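Local coordinates for protein transcriptional activator of comK gene (Bacillus halodurans, PDB 2HQB) that probably activates expression of the comK gene and, as a BMP-family lipoprotein, may bind a small ligand as substrate-binding proteins do, at residues N65-H70 with V88-F93; G116-A121 with E275-A280; G130-F135 with R159-W164. All blocks are in the same frame, centred on the assembly; numbering follows the deposited sequence.

Contacts 1 and 3 are of one kind: each joins two neighbouring parallel strands of a beta-alpha-beta unit, one in each of the two sheets. They lie on opposite sides of the chain's centre. Contact 1 is almost wholly buried, inside a sheet and under helices. Contact 3 is only partly buried; strand 155-160 is outermost in its sheet, and the chain then runs into loops. Contact 2 is a buried helix-helix contact with no hydrogen bond across it. Its helix 110-122 leads directly to strand 128-133 of contact 3. Backbone bonds dominate the two strand pairs, supplemented by aromatic contacts; contact 2 rests on apolar side chains.

Contact 1 (N65-H70 with V88-F93); sequences NLIFGH and VHFVSF
Ile67 and Phe90 stand side by side on two parallel strands, 66-69 and 89-93. These strands are joined through helix 73-79 as a beta-alpha-beta unit. They lie inside the parallel sheet of a periplasmic binding protein-like fold. Ile67 is held through both its N and its O. Its N-H gives a nearly straight bond to His89 O (3.0 Å, 178°), and its O accepts from Val91 N at 2.9 Å. Further along, the bond from Gly69 N to Val91 O is weak, but Phe93 N binds Gly69 O at 2.8 Å.

The dense face carries Leu66, Phe68, His89 and Val91. Phe68 lies alongside Val91, with CD2 3.5 Å from Val91 CB. Val91 CG2 sits over the face of the Phe68 ring, 4.2 Å from its centroid, as a CH-pi contact. Leu66 CG is anti to its own N (chi1 -175°), which swings CD1 to the edge of the His89 ring. Helix 230-240 covers Phe68 on this side. The other face is sparser across the pair: Ile67 CD1 reaches Phe90 CE2 only at 4.2 Å, and helix 49-61 covers both.

The solvent side is at Asn65, which is partly exposed. Its side chain makes no contact across the pair; OD1 instead accepts from Met7 N. At the far end the chain is buried again. There the edge of His70 meets the face of Phe93, with ring centroids 4.9 Å apart and planes at 61°. His70 CE1 lies above the Phe93 ring, displaced toward its rim.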
# COMPACT_ATOMS: atom_id res chain seq x y z
N ASN A 65 -23.55 10.52 -0.18
CA ASN A 65 -23.20 11.56 0.75
C ASN A 65 -21.74 11.37 1.19
O ASN A 65 -21.19 12.25 1.82
CB ASN A 65 -24.17 11.58 1.95
CG ASN A 65 -23.95 10.40 2.91
OD1 ASN A 65 -23.94 9.24 2.52
ND2 ASN A 65 -23.79 10.72 4.18
N LEU A 66 -21.15 10.21 0.87
CA LEU A 66 -19.73 9.94 1.18
C LEU A 66 -19.02 9.55 -0.13
O LEU A 66 -19.33 8.53 -0.75
CB LEU A 66 -19.59 8.80 2.18
CG LEU A 66 -18.14 8.54 2.64
CD1 LEU A 66 -17.60 9.76 3.38
CD2 LEU A 66 -18.10 7.34 3.56
N ILE A 67 -18.06 10.37 -0.55
CA ILE A 67 -17.34 10.12 -1.80
C ILE A 67 -15.83 9.86 -1.67
O ILE A 67 -15.10 10.68 -1.12
CB ILE A 67 -17.53 11.32 -2.74
CG1 ILE A 67 -18.93 11.26 -3.34
CG2 ILE A 67 -16.47 11.34 -3.83
CD1 ILE A 67 -19.23 12.46 -4.21
N PHE A 68 -15.37 8.71 -2.16
CA PHE A 68 -13.94 8.37 -2.12
C PHE A 68 -13.27 8.65 -3.47
O PHE A 68 -13.91 8.60 -4.53
CB PHE A 68 -13.70 6.92 -1.79
CG PHE A 68 -13.94 6.57 -0.36
CD1 PHE A 68 -15.17 6.09 0.05
CD2 PHE A 68 -12.90 6.62 0.56
CE1 PHE A 68 -15.36 5.67 1.34
CE2 PHE A 68 -13.08 6.20 1.87
CZ PHE A 68 -14.31 5.72 2.25
N GLY A 69 -11.98 8.97 -3.40
CA GLY A 69 -11.19 9.27 -4.60
C GLY A 69 -9.93 8.44 -4.45
O GLY A 69 -9.11 8.68 -3.56
N HIS A 70 -9.76 7.46 -5.32
CA HIS A 70 -8.62 6.61 -5.16
C HIS A 70 -7.40 7.15 -5.87
O HIS A 70 -7.19 6.93 -7.06
CB HIS A 70 -8.93 5.22 -5.64
CG HIS A 70 -8.08 4.19 -5.00
ND1 HIS A 70 -7.91 4.13 -3.63
CD2 HIS A 70 -7.34 3.19 -5.53
CE1 HIS A 70 -7.12 3.11 -3.34
NE2 HIS A 70 -6.76 2.53 -4.47
N VAL A 88 -21.96 16.78 2.06
CA VAL A 88 -21.22 15.63 1.51
C VAL A 88 -19.78 15.63 1.99
O VAL A 88 -19.11 16.65 1.96
CB VAL A 88 -21.22 15.74 -0.00
CG1 VAL A 88 -20.53 14.55 -0.65
CG2 VAL A 88 -22.63 15.91 -0.47
N HIS A 89 -19.30 14.47 2.42
CA HIS A 89 -17.93 14.34 2.90
C HIS A 89 -17.02 13.72 1.82
O HIS A 89 -17.42 12.79 1.11
CB HIS A 89 -17.88 13.47 4.13
CG HIS A 89 -16.59 13.58 4.89
ND1 HIS A 89 -16.30 14.67 5.69
CD2 HIS A 89 -15.52 12.76 4.96
CE1 HIS A 89 -15.11 14.50 6.23
NE2 HIS A 89 -14.62 13.35 5.80
N PHE A 90 -15.80 14.22 1.72
CA PHE A 90 -14.90 13.75 0.69
C PHE A 90 -13.62 13.11 1.24
O PHE A 90 -12.87 13.74 1.97
CB PHE A 90 -14.54 14.90 -0.24
CG PHE A 90 -15.72 15.55 -0.93
CD1 PHE A 90 -16.55 16.44 -0.25
CD2 PHE A 90 -16.00 15.28 -2.28
CE1 PHE A 90 -17.62 17.06 -0.91
CE2 PHE A 90 -17.09 15.91 -2.96
CZ PHE A 90 -17.89 16.79 -2.26
N VAL A 91 -13.37 11.85 0.90
CA VAL A 91 -12.15 11.19 1.33
C VAL A 91 -11.27 10.97 0.10
O VAL A 91 -11.76 10.59 -0.97
CB VAL A 91 -12.42 9.82 1.97
CG1 VAL A 91 -11.21 9.38 2.80
CG2 VAL A 91 -13.64 9.88 2.84
N SER A 92 -9.98 11.24 0.22
CA SER A 92 -9.08 11.03 -0.89
C SER A 92 -8.04 10.05 -0.41
O SER A 92 -7.75 9.96 0.79
CB SER A 92 -8.37 12.33 -1.30
OG SER A 92 -7.06 12.45 -0.74
N PHE A 93 -7.50 9.28 -1.33
CA PHE A 93 -6.43 8.40 -0.94
C PHE A 93 -5.14 9.11 -1.33
O PHE A 93 -4.88 9.29 -2.51
CB PHE A 93 -6.55 7.08 -1.65
CG PHE A 93 -6.65 5.93 -0.72
CD1 PHE A 93 -7.88 5.58 -0.15
CD2 PHE A 93 -5.50 5.20 -0.36
CE1 PHE A 93 -7.98 4.53 0.79
CE2 PHE A 93 -5.57 4.14 0.58
CZ PHE A 93 -6.81 3.80 1.16

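Contact 2 (G116-A121 with E275-A280); sequences GGMVAA and EQITDA
Met118 and Ile277 run past each other in opposite directions between two antiparallel helices. Met118 is modelled as selenomethionine. Its CG is anti to the carbonyl carbon, and the bend at chi3 (65°) turns the terminal methyl onto the facing helix. There Met118 CE touches Ile277 CG1 at 3.6 Å. The same methyl meets Gln276 CG at 4.0 Å and Ala280 CB at 4.3 Å. One methyl thus touches the neighbours Gln276 and Ile277 and, one turn on, Ala280.

Ile277 points back the other way. Its side chain meets that of Val119 at about a right angle, but the place of Ile277 CD1, which clashes with Val119 CG2, is doubtful.

No hydrogen bond crosses the contact. Gln276 lies at the exposed border; its side chain crosses that of Met118 obliquely, touching through CG. Phe115 packs on Ile277 and Ala280, while Tyr150 touches both Met118 and Gln276.

The segment axes approach to 10.2 Å at 167° between their directions. This is an antiparallel helix pair filled by apolar side chains. It joins helix 271-286, late in the chain, to helix 110-122, beside helix 139-150 of the alpha/beta lobe.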
# COMPACT_ATOMS: atom_id res chain seq x y z
N GLY A 116 9.91 -6.27 6.89
CA GLY A 116 10.03 -7.03 5.67
C GLY A 116 11.50 -7.24 5.37
O GLY A 116 11.93 -8.33 4.97
N GLY A 117 12.28 -6.18 5.57
CA GLY A 117 13.71 -6.26 5.37
C GLY A 117 14.39 -7.21 6.36
O GLY A 117 15.44 -7.78 6.04
N MSE A 118 13.83 -7.39 7.55
CA MSE A 118 14.47 -8.34 8.47
C MSE A 118 14.39 -9.74 7.85
O MSE A 118 15.40 -10.44 7.71
CB MSE A 118 13.82 -8.35 9.85
CG MSE A 118 14.22 -7.20 10.77
SE MSE A 118 12.94 -6.98 12.29
CE MSE A 118 13.24 -8.68 13.23
N VAL A 119 13.17 -10.14 7.46
CA VAL A 119 12.98 -11.44 6.84
C VAL A 119 13.90 -11.52 5.62
O VAL A 119 14.63 -12.49 5.43
CB VAL A 119 11.53 -11.64 6.33
CG1 VAL A 119 11.36 -13.06 5.87
CG2 VAL A 119 10.51 -11.30 7.39
N ALA A 120 13.85 -10.49 4.79
CA ALA A 120 14.67 -10.46 3.59
C ALA A 120 16.11 -10.88 3.88
O ALA A 120 16.60 -11.85 3.32
CB ALA A 120 14.64 -9.07 2.99
N ALA A 121 16.77 -10.14 4.76
CA ALA A 121 18.16 -10.41 5.12
C ALA A 121 18.32 -11.78 5.77
O ALA A 121 19.18 -12.58 5.37
CB ALA A 121 18.65 -9.36 6.04
N GLU A 275 8.94 -15.64 14.60
CA GLU A 275 8.77 -15.27 16.02
C GLU A 275 9.45 -13.95 16.33
O GLU A 275 8.86 -13.07 16.93
CB GLU A 275 9.35 -16.36 16.93
CG GLU A 275 8.94 -17.80 16.58
CD GLU A 275 9.76 -18.85 17.34
OE1 GLU A 275 11.02 -18.83 17.24
OE2 GLU A 275 9.16 -19.71 18.04
N GLN A 276 10.71 -13.83 15.92
CA GLN A 276 11.47 -12.62 16.17
C GLN A 276 10.75 -11.35 15.69
O GLN A 276 10.61 -10.38 16.46
CB GLN A 276 12.83 -12.73 15.50
CG GLN A 276 13.74 -11.61 15.91
CD GLN A 276 15.16 -11.93 15.57
OE1 GLN A 276 15.46 -13.02 15.09
NE2 GLN A 276 16.06 -10.98 15.82
N ILE A 277 10.31 -11.38 14.43
CA ILE A 277 9.59 -10.29 13.77
C ILE A 277 8.19 -10.11 14.35
O ILE A 277 7.79 -9.01 14.74
CB ILE A 277 9.44 -10.60 12.28
CG1 ILE A 277 10.82 -10.83 11.70
CG2 ILE A 277 8.69 -9.47 11.57
CD1 ILE A 277 10.80 -11.07 10.25
N THR A 278 7.45 -11.21 14.39
CA THR A 278 6.11 -11.19 14.94
C THR A 278 6.17 -10.47 16.28
O THR A 278 5.24 -9.74 16.67
CB THR A 278 5.57 -12.62 15.11
OG1 THR A 278 6.10 -13.46 14.08
CG2 THR A 278 4.05 -12.62 15.00
N ASP A 279 7.29 -10.64 16.98
CA ASP A 279 7.49 -9.99 18.27
C ASP A 279 7.93 -8.53 18.11
O ASP A 279 7.46 -7.65 18.85
CB ASP A 279 8.52 -10.75 19.12
CG ASP A 279 8.00 -12.10 19.58
OD1 ASP A 279 6.75 -12.27 19.57
OD2 ASP A 279 8.81 -12.98 19.95
N ALA A 280 8.80 -8.27 17.14
CA ALA A 280 9.25 -6.90 16.89
C ALA A 280 8.04 -6.05 16.51
O ALA A 280 7.89 -4.91 16.96
CB ALA A 280 10.28 -6.88 15.77

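Contact 3 (G130-F135 with R159-W164); sequences GVIAAF and RYVGEW
Ala133 and Tyr160 are paired residues of two parallel strands, 128-133 and 155-160. The backbone bonds come first. Arg159 N gives a nearly straight bond to Val131 O at 2.8 Å. Arg159 O in turn accepts from Ala133 N at 2.9 Å. Val161 N also binds Ala133 O, though the modelled length is too short to trust. Arg159 is therefore gripped through both its N and its O.

The apolar contacts divide between two sides. On the Ile132 side, CG2 of Ile132 meets CG2 of Val161, just past the strand end, at 3.7 Å, and Leu173 of helix 167-178 covers both residues. On the other, Ala133 CB lies 4.2 Å from Tyr160 CD2, and both side chains rest on Val141 of helix 139-150. The Tyr160 ring also reaches forward to the backbone of Phe135.

The aromatic contacts lie beyond the strand ends. Ala134 CB sits over the six-membered ring of Trp164, 3.9 Å from its centroid and 15° off the normal, as a CH-pi contact. Phe135 comes to the same face of Trp164 with its edge. The stack is offset edge-to-face, with centroids 5.0 Å apart for the five-membered ring and planes at 73°. Phe135 CG is anti to the carbonyl carbon (chi1 -38°), which brings the ring back to residues 162-164. The ring of Trp137 also meets that of Phe135, nearly parallel to it.

Together these make the C-terminal ends of the two strands of a beta-alpha-beta unit at the edge of a sheet. In periplasmic binding protein folds, loops at such strand ends commonly border the cleft between the lobes.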
# COMPACT_ATOMS: atom_id res chain seq x y z
N GLY A 130 18.10 -6.50 -1.93
CA GLY A 130 17.87 -5.35 -2.79
C GLY A 130 16.43 -4.88 -2.95
O GLY A 130 15.46 -5.66 -2.91
N VAL A 131 16.30 -3.56 -3.14
CA VAL A 131 15.02 -2.93 -3.36
C VAL A 131 15.00 -2.33 -4.75
O VAL A 131 15.93 -1.62 -5.10
CB VAL A 131 14.76 -1.76 -2.42
CG1 VAL A 131 13.42 -1.09 -2.79
CG2 VAL A 131 14.70 -2.23 -1.02
N ILE A 132 13.96 -2.63 -5.54
CA ILE A 132 13.77 -2.00 -6.86
C ILE A 132 12.48 -1.17 -6.67
O ILE A 132 11.36 -1.69 -6.75
CB ILE A 132 13.52 -3.02 -7.99
CG1 ILE A 132 14.71 -3.97 -8.10
CG2 ILE A 132 13.30 -2.28 -9.31
CD1 ILE A 132 14.60 -5.00 -9.24
N ALA A 133 12.64 0.10 -6.37
CA ALA A 133 11.49 0.95 -6.15
C ALA A 133 11.35 1.96 -7.27
O ALA A 133 12.14 1.97 -8.22
CB ALA A 133 11.60 1.65 -4.83
N ALA A 134 10.35 2.83 -7.15
CA ALA A 134 10.10 3.82 -8.18
C ALA A 134 10.77 5.12 -7.82
O ALA A 134 11.50 5.70 -8.63
CB ALA A 134 8.59 4.02 -8.35
N PHE A 135 10.55 5.57 -6.59
CA PHE A 135 11.13 6.82 -6.14
C PHE A 135 11.72 6.75 -4.74
O PHE A 135 11.26 5.98 -3.88
CB PHE A 135 10.10 7.93 -6.18
CG PHE A 135 9.18 7.86 -7.34
CD1 PHE A 135 7.94 7.25 -7.22
CD2 PHE A 135 9.54 8.42 -8.56
CE1 PHE A 135 7.07 7.19 -8.31
CE2 PHE A 135 8.67 8.37 -9.65
CZ PHE A 135 7.45 7.76 -9.52
N ARG A 159 17.75 0.31 -6.13
CA ARG A 159 17.71 0.79 -7.52
C ARG A 159 16.34 1.44 -7.69
O ARG A 159 15.34 0.94 -7.19
CB ARG A 159 17.86 -0.35 -8.53
CG ARG A 159 19.25 -0.98 -8.58
CD ARG A 159 20.33 0.07 -8.72
NE ARG A 159 21.12 0.20 -7.49
CZ ARG A 159 22.38 -0.20 -7.37
NH1 ARG A 159 23.01 -0.77 -8.40
NH2 ARG A 159 23.01 -0.04 -6.22
N TYR A 160 16.30 2.56 -8.39
CA TYR A 160 15.06 3.28 -8.62
C TYR A 160 14.57 3.14 -10.05
O TYR A 160 15.33 3.35 -10.99
CB TYR A 160 15.25 4.77 -8.26
CG TYR A 160 15.39 4.99 -6.75
CD1 TYR A 160 16.61 5.41 -6.18
CD2 TYR A 160 14.35 4.67 -5.90
CE1 TYR A 160 16.77 5.47 -4.81
CE2 TYR A 160 14.49 4.73 -4.54
CZ TYR A 160 15.71 5.12 -3.99
OH TYR A 160 15.81 5.08 -2.61
N VAL A 161 13.31 2.77 -10.23
CA VAL A 161 12.74 2.72 -11.58
C VAL A 161 12.22 4.13 -11.81
O VAL A 161 11.83 4.83 -10.86
CB VAL A 161 11.51 1.85 -11.68
CG1 VAL A 161 11.01 1.86 -13.09
CG2 VAL A 161 11.81 0.49 -11.21
N GLY A 162 12.19 4.59 -13.03
CA GLY A 162 11.68 5.94 -13.16
C GLY A 162 10.27 6.07 -12.62
O GLY A 162 9.91 7.09 -12.06
N GLU A 163 9.45 5.03 -12.84
CA GLU A 163 8.05 5.02 -12.39
C GLU A 163 7.46 3.67 -11.90
O GLU A 163 8.20 2.73 -11.62
CB GLU A 163 7.13 5.58 -13.47
CG GLU A 163 5.67 5.58 -13.00
CD GLU A 163 4.80 6.59 -13.69
OE1 GLU A 163 4.90 6.65 -14.94
OE2 GLU A 163 4.04 7.31 -12.97
N TRP A 164 6.14 3.60 -11.78
CA TRP A 164 5.49 2.40 -11.29
C TRP A 164 5.07 1.34 -12.31
O TRP A 164 4.75 0.22 -11.93
CB TRP A 164 4.24 2.74 -10.50
CG TRP A 164 4.34 3.89 -9.60
CD1 TRP A 164 4.03 5.18 -9.88
CD2 TRP A 164 4.68 3.85 -8.21
NE1 TRP A 164 4.14 5.96 -8.75
CE2 TRP A 164 4.54 5.16 -7.71
CE3 TRP A 164 5.09 2.84 -7.34
CZ2 TRP A 164 4.80 5.48 -6.39
CZ3 TRP A 164 5.34 3.16 -6.04
CH2 TRP A 164 5.20 4.47 -5.57